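Local coordinates for 5'-Methylthioadenosine Nucleosidase (PDB 3LGS), which belongs to the phosphorylase superfamily as a plant nucleosidase, an alpha/beta protein built on a mixed, curled sheet flanked by helices, with two chains in the assembly, at residues L106-I111 and L213-V218; P25-V30 and D71-V76. All blocks are in the same frame, centred on the assembly; numbering follows the deposited sequence.

Contact 1 (L106-I111 and L213-V218); sequences LKPDII and LKIPVV
Ile111 and Val217 are paired as parallel beta neighbours, and the junction illustrates how two strands of an alpha/beta sheet first come together after the turns that deliver them. Both backbone groups of Ile111 engage segment 213-218: its N donates to Pro216 O at 2.8 Å, and its O accepts from Val218 N at 3.0 Å, each bond close to straight (166° and 167° at the hydrogen). The pattern does not run back one step further, since Pro216 has no N-H to offer; its CD lies instead 3.3 Å from Asp109 O.

The side chain of Ile111 spreads over two residues of 213-218, Val217 at the start of the strand and Ile215 in the loop before it. CB lies 3.9 Å from Pro216 O, with Val217 CG2 a little farther. There the chain divides, and the first torsion (chi1 -66°) sets CG1 beside the backbone N and sends CG2 opposite it. CG2 meets Val217 CG2 at 4.1 Å, one methyl group on another. CG1 leads the other way, to Ile215 CG2 at 4.0 Å, and the terminal CD1 lies at the same 4.0 Å from that methyl, the two isoleucine side chains crossing at about a right angle. Ile215 CG2 is thus held against the whole outer branch of Ile111 and also faces Pro108 O. Ile110 projects on a different side of the strand, where its CD1 touches Val218 CG1 at 4.1 Å.

Each segment enters from a helix. Lys214 ends helix 203-212 in a Schellman motif, and Lys107, also with positive phi, follows helix 92-106. That latter helix lies over Ile111 and Ile215 through Ile103, helix 203-212 meets Val217 through Val206 and Ala210, and strand 28-32 borders strand 110-119 through Val29 and Val32.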
loop_
_atom_site.group_PDB
_atom_site.type_symbol
_atom_site.label_atom_id
_atom_site.label_comp_id
_atom_site.label_asym_id
_atom_site.label_seq_id
_atom_site.Cartn_x
_atom_site.Cartn_y
_atom_site.Cartn_z
ATOM N N LEU A 106 -2.384 16.311 -10.074
ATOM C CA LEU A 106 -2.757 16.348 -11.491
ATOM C C LEU A 106 -4.253 16.484 -11.759
ATOM O O LEU A 106 -4.643 16.829 -12.861
ATOM C CB LEU A 106 -2.164 15.149 -12.240
ATOM C CG LEU A 106 -0.671 14.854 -12.018
ATOM C CD1 LEU A 106 -0.281 13.625 -12.782
ATOM C CD2 LEU A 106 0.241 16.056 -12.391
ATOM N N LYS A 107 -5.083 16.210 -10.759
ATOM C CA LYS A 107 -6.539 16.411 -10.846
ATOM C C LYS A 107 -7.193 15.846 -12.107
ATOM O O LYS A 107 -7.831 16.593 -12.875
ATOM C CB LYS A 107 -6.886 17.889 -10.602
ATOM C CG LYS A 107 -6.266 18.367 -9.266
ATOM C CD LYS A 107 -6.489 19.826 -8.970
ATOM C CE LYS A 107 -5.509 20.305 -7.905
ATOM N NZ LYS A 107 -4.187 20.640 -8.523
ATOM N N PRO A 108 -7.058 14.512 -12.314
ATOM C CA PRO A 108 -7.553 13.849 -13.526
ATOM C C PRO A 108 -9.047 13.622 -13.485
ATOM O O PRO A 108 -9.633 13.531 -12.395
ATOM C CB PRO A 108 -6.854 12.487 -13.485
ATOM C CG PRO A 108 -6.720 12.202 -12.062
ATOM C CD PRO A 108 -6.422 13.535 -11.407
ATOM N N ASP A 109 -9.645 13.524 -14.675
ATOM C CA ASP A 109 -11.047 13.182 -14.789
ATOM C C ASP A 109 -11.251 11.693 -14.598
ATOM O O ASP A 109 -12.267 11.283 -14.045
ATOM C CB ASP A 109 -11.637 13.658 -16.124
ATOM C CG ASP A 109 -11.549 15.171 -16.294
ATOM O OD1 ASP A 109 -11.879 15.903 -15.328
ATOM O OD2 ASP A 109 -11.124 15.629 -17.379
ATOM N N ILE A 110 -10.265 10.905 -15.020
ATOM C CA ILE A 110 -10.349 9.452 -15.051
ATOM C C ILE A 110 -8.955 8.847 -14.939
ATOM O O ILE A 110 -7.977 9.401 -15.453
ATOM C CB ILE A 110 -11.047 8.928 -16.363
ATOM C CG1 ILE A 110 -11.273 7.411 -16.312
ATOM C CG2 ILE A 110 -10.249 9.326 -17.643
ATOM C CD1 ILE A 110 -12.468 6.943 -17.108
ATOM N N ILE A 111 -8.869 7.710 -14.260
ATOM C CA ILE A 111 -7.597 6.999 -14.135
ATOM C C ILE A 111 -7.677 5.705 -14.925
ATOM O O ILE A 111 -8.682 5.021 -14.894
ATOM C CB ILE A 111 -7.225 6.722 -12.648
ATOM C CG1 ILE A 111 -6.949 8.032 -11.919
ATOM C CG2 ILE A 111 -5.980 5.832 -12.524
ATOM C CD1 ILE A 111 -6.925 7.879 -10.428
ATOM N N LEU A 213 -10.743 9.106 -3.159
ATOM C CA LEU A 213 -10.700 10.449 -3.731
ATOM C C LEU A 213 -11.776 10.666 -4.794
ATOM O O LEU A 213 -11.824 11.720 -5.427
ATOM C CB LEU A 213 -9.294 10.786 -4.266
ATOM C CG LEU A 213 -8.204 10.940 -3.194
ATOM C CD1 LEU A 213 -6.816 10.967 -3.790
ATOM C CD2 LEU A 213 -8.422 12.169 -2.270
ATOM N N LYS A 214 -12.635 9.666 -4.974
ATOM C CA LYS A 214 -13.798 9.758 -5.875
ATOM C C LYS A 214 -13.419 10.039 -7.341
ATOM O O LYS A 214 -14.001 10.915 -7.992
ATOM C CB LYS A 214 -14.826 10.790 -5.346
ATOM C CG LYS A 214 -15.374 10.474 -3.937
ATOM C CD LYS A 214 -16.108 9.098 -3.929
ATOM C CE LYS A 214 -16.589 8.676 -2.537
ATOM N NZ LYS A 214 -15.487 8.662 -1.525
ATOM N N ILE A 215 -12.442 9.289 -7.853
ATOM C CA ILE A 215 -12.048 9.392 -9.249
ATOM C C ILE A 215 -12.440 8.104 -9.979
ATOM O O ILE A 215 -12.178 6.999 -9.477
ATOM C CB ILE A 215 -10.521 9.700 -9.429
ATOM C CG1 ILE A 215 -10.052 10.840 -8.502
ATOM C CG2 ILE A 215 -10.202 10.044 -10.871
ATOM C CD1 ILE A 215 -10.673 12.213 -8.784
ATOM N N PRO A 216 -13.101 8.237 -11.146
ATOM C CA PRO A 216 -13.399 7.082 -11.981
ATOM C C PRO A 216 -12.108 6.335 -12.341
ATOM O O PRO A 216 -11.108 6.959 -12.740
ATOM C CB PRO A 216 -14.019 7.708 -13.235
ATOM C CG PRO A 216 -14.612 8.999 -12.752
ATOM C CD PRO A 216 -13.721 9.473 -11.654
ATOM N N VAL A 217 -12.123 5.018 -12.177
ATOM C CA VAL A 217 -10.977 4.200 -12.558
ATOM C C VAL A 217 -11.421 3.049 -13.458
ATOM O O VAL A 217 -12.463 2.415 -13.216
ATOM C CB VAL A 217 -10.157 3.733 -11.306
ATOM C CG1 VAL A 217 -10.987 2.850 -10.411
ATOM C CG2 VAL A 217 -8.865 3.066 -11.720
ATOM N N VAL A 218 -10.654 2.815 -14.517
ATOM C CA VAL A 218 -10.854 1.652 -15.387
ATOM C C VAL A 218 -9.518 0.900 -15.522
ATOM O O VAL A 218 -8.442 1.492 -15.365
ATOM C CB VAL A 218 -11.417 2.021 -16.806
ATOM C CG1 VAL A 218 -12.660 2.859 -16.721
ATOM C CG2 VAL A 218 -10.416 2.758 -17.595
#

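Contact 2 (P25-V30 and D71-V76); sequences PISSVV and DLRINV
Val29, Leu72 and Arg73 bury the most surface where two parallel strands of the phosphorylase-superfamily sheet, 28-32 and 72-78, lie side by side, the axes of their portions 28-30 and 72-76 being 15° apart. Val29 holds the pairing with both of its backbone groups: its N donates to Arg73 O at 2.9 Å, and its O accepts from Asn75 N at the same 2.9 Å. One step earlier, Arg73 N donates to Ser27 O, also at 2.9 Å.

Arg73, modelled in two conformations, bends at chi2 in the one described here and leans across Ser28 on the face the two share. Its first torsion (chi1 52°) wedges CG between the backbone N and the carbonyl carbon, close to Ser28 CB at 3.6 Å. The placement of the guanidinium beyond it, near both serine hydroxyls, is doubtful, as it belongs to one conformer alone; Ser28 OG is buried and finds no partner in the model.

Leu72 turns to the face shared with Val29, which helix 233-259 covers through Ile259. Its CD2 does most of the touching, lying 3.9 Å from Val29 CG2, 3.7 Å from Ile26 CG2 and 3.5 Å from Ile26 O.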
loop_
_atom_site.group_PDB
_atom_site.type_symbol
_atom_site.label_atom_id
_atom_site.label_comp_id
_atom_site.label_asym_id
_atom_site.label_seq_id
_atom_site.Cartn_x
_atom_site.Cartn_y
_atom_site.Cartn_z
ATOM N N PRO A 25 -16.819 17.308 -21.705
ATOM C CA PRO A 25 -16.054 16.148 -22.150
ATOM C C PRO A 25 -14.779 15.964 -21.310
ATOM O O PRO A 25 -14.177 16.951 -20.868
ATOM C CB PRO A 25 -15.694 16.496 -23.600
ATOM C CG PRO A 25 -15.976 17.982 -23.741
ATOM C CD PRO A 25 -17.107 18.239 -22.807
ATOM N N ILE A 26 -14.395 14.707 -21.083
ATOM C CA ILE A 26 -13.139 14.363 -20.411
ATOM C C ILE A 26 -11.975 15.173 -20.983
ATOM O O ILE A 26 -11.753 15.190 -22.198
ATOM C CB ILE A 26 -12.845 12.841 -20.520
ATOM C CG1 ILE A 26 -13.937 12.036 -19.806
ATOM C CG2 ILE A 26 -11.458 12.498 -19.964
ATOM C CD1 ILE A 26 -13.882 10.566 -20.044
ATOM N N SER A 27 -11.237 15.840 -20.102
ATOM C CA SER A 27 -10.122 16.691 -20.514
ATOM C C SER A 27 -8.750 16.177 -20.057
ATOM O O SER A 27 -7.731 16.615 -20.583
ATOM C CB SER A 27 -10.335 18.121 -19.999
ATOM O OG SER A 27 -10.033 18.218 -18.613
ATOM N N SER A 28 -8.734 15.249 -19.095
ATOM C CA SER A 28 -7.499 14.823 -18.434
ATOM C C SER A 28 -7.548 13.340 -18.056
ATOM O O SER A 28 -8.516 12.881 -17.431
ATOM C CB SER A 28 -7.275 15.686 -17.182
ATOM O OG SER A 28 -6.074 15.361 -16.523
ATOM N N VAL A 29 -6.522 12.585 -18.453
ATOM C CA VAL A 29 -6.435 11.177 -18.074
ATOM C C VAL A 29 -5.118 10.884 -17.371
ATOM O O VAL A 29 -4.067 11.355 -17.790
ATOM C CB VAL A 29 -6.594 10.212 -19.279
ATOM C CG1 VAL A 29 -6.500 8.757 -18.817
ATOM C CG2 VAL A 29 -7.928 10.435 -19.991
ATOM N N VAL A 30 -5.183 10.107 -16.292
ATOM C CA VAL A 30 -3.972 9.568 -15.674
ATOM C C VAL A 30 -3.891 8.064 -15.944
ATOM O O VAL A 30 -4.871 7.343 -15.752
ATOM C CB VAL A 30 -3.885 9.912 -14.154
ATOM C CG1 VAL A 30 -2.818 9.057 -13.427
ATOM C CG2 VAL A 30 -3.567 11.368 -13.993
ATOM N N ASP A 71 -7.877 16.603 -27.809
ATOM C CA ASP A 71 -8.617 17.340 -26.772
ATOM C C ASP A 71 -8.294 16.868 -25.331
ATOM O O ASP A 71 -8.932 17.298 -24.357
ATOM C CB ASP A 71 -10.124 17.287 -27.077
ATOM C CG ASP A 71 -10.441 17.638 -28.538
ATOM O OD1 ASP A 71 -10.337 18.832 -28.899
ATOM O OD2 ASP A 71 -10.789 16.722 -29.324
ATOM N N LEU A 72 -7.278 16.016 -25.208
ATOM C CA LEU A 72 -6.985 15.318 -23.958
ATOM C C LEU A 72 -5.570 15.523 -23.460
ATOM O O LEU A 72 -4.617 15.228 -24.183
ATOM C CB LEU A 72 -7.138 13.809 -24.150
ATOM C CG LEU A 72 -8.402 13.053 -23.793
ATOM C CD1 LEU A 72 -8.100 11.577 -23.976
ATOM C CD2 LEU A 72 -8.824 13.351 -22.381
ATOM N N ARG A 73 -5.431 16.000 -22.224
ATOM C CA ARG A 73 -4.125 15.995 -21.576
ATOM C C ARG A 73 -3.890 14.608 -20.974
ATOM O O ARG A 73 -4.781 14.028 -20.324
ATOM C CB ARG A 73 -3.942 17.158 -20.576
ATOM C CG ARG A 73 -5.020 17.343 -19.515
ATOM C CD ARG A 73 -5.191 18.827 -19.100
ATOM N NE ARG A 73 -5.731 18.953 -17.738
ATOM C CZ ARG A 73 -6.149 20.081 -17.165
ATOM N NH1 ARG A 73 -6.126 21.242 -17.808
ATOM N NH2 ARG A 73 -6.607 20.043 -15.927
ATOM N N ILE A 74 -2.701 14.061 -21.242
ATOM C CA ILE A 74 -2.380 12.683 -20.863
ATOM C C ILE A 74 -1.189 12.623 -19.915
ATOM O O ILE A 74 -0.087 13.083 -20.236
ATOM C CB ILE A 74 -2.144 11.769 -22.110
ATOM C CG1 ILE A 74 -3.407 11.714 -22.981
ATOM C CG2 ILE A 74 -1.726 10.343 -21.689
ATOM C CD1 ILE A 74 -3.140 11.323 -24.427
ATOM N N ASN A 75 -1.435 12.056 -18.740
ATOM C CA ASN A 75 -0.384 11.795 -17.770
ATOM C C ASN A 75 -0.164 10.306 -17.587
ATOM O O ASN A 75 -1.127 9.550 -17.463
ATOM C CB ASN A 75 -0.706 12.493 -16.467
ATOM C CG ASN A 75 -0.630 13.999 -16.608
ATOM O OD1 ASN A 75 0.451 14.556 -16.817
ATOM N ND2 ASN A 75 -1.775 14.668 -16.517
ATOM N N VAL A 76 1.093 9.876 -17.659
ATOM C CA VAL A 76 1.446 8.486 -17.361
ATOM C C VAL A 76 2.386 8.471 -16.172
ATOM O O VAL A 76 3.468 9.070 -16.231
ATOM C CB VAL A 76 2.150 7.778 -18.551
ATOM C CG1 VAL A 76 2.443 6.343 -18.185
ATOM C CG2 VAL A 76 1.286 7.829 -19.785
#

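Contacts 1 and 2 are two seams of one sheet, separated by the pairing of strands 28-32 and 110-119: strand 110-119 pairs with 217-224 in contact 1 and, on its other side, with strand 28-32 of contact 2. They meet directly, Ile110 O lying 3.0 Å from Val30 N as a probable hydrogen bond, while Asp109 OD2 probably accepts from Ser27 N at 2.7 Å and so ties together the approaches to two strands. Both seams are largely buried. Contact 1, nearer the centre of the chain, joins side chains that are almost wholly aliphatic, and two helices lie against it. Contact 2 lies farther out and mixes aliphatic packing on one face with serine, asparagine, valine and an exposed arginine on the other.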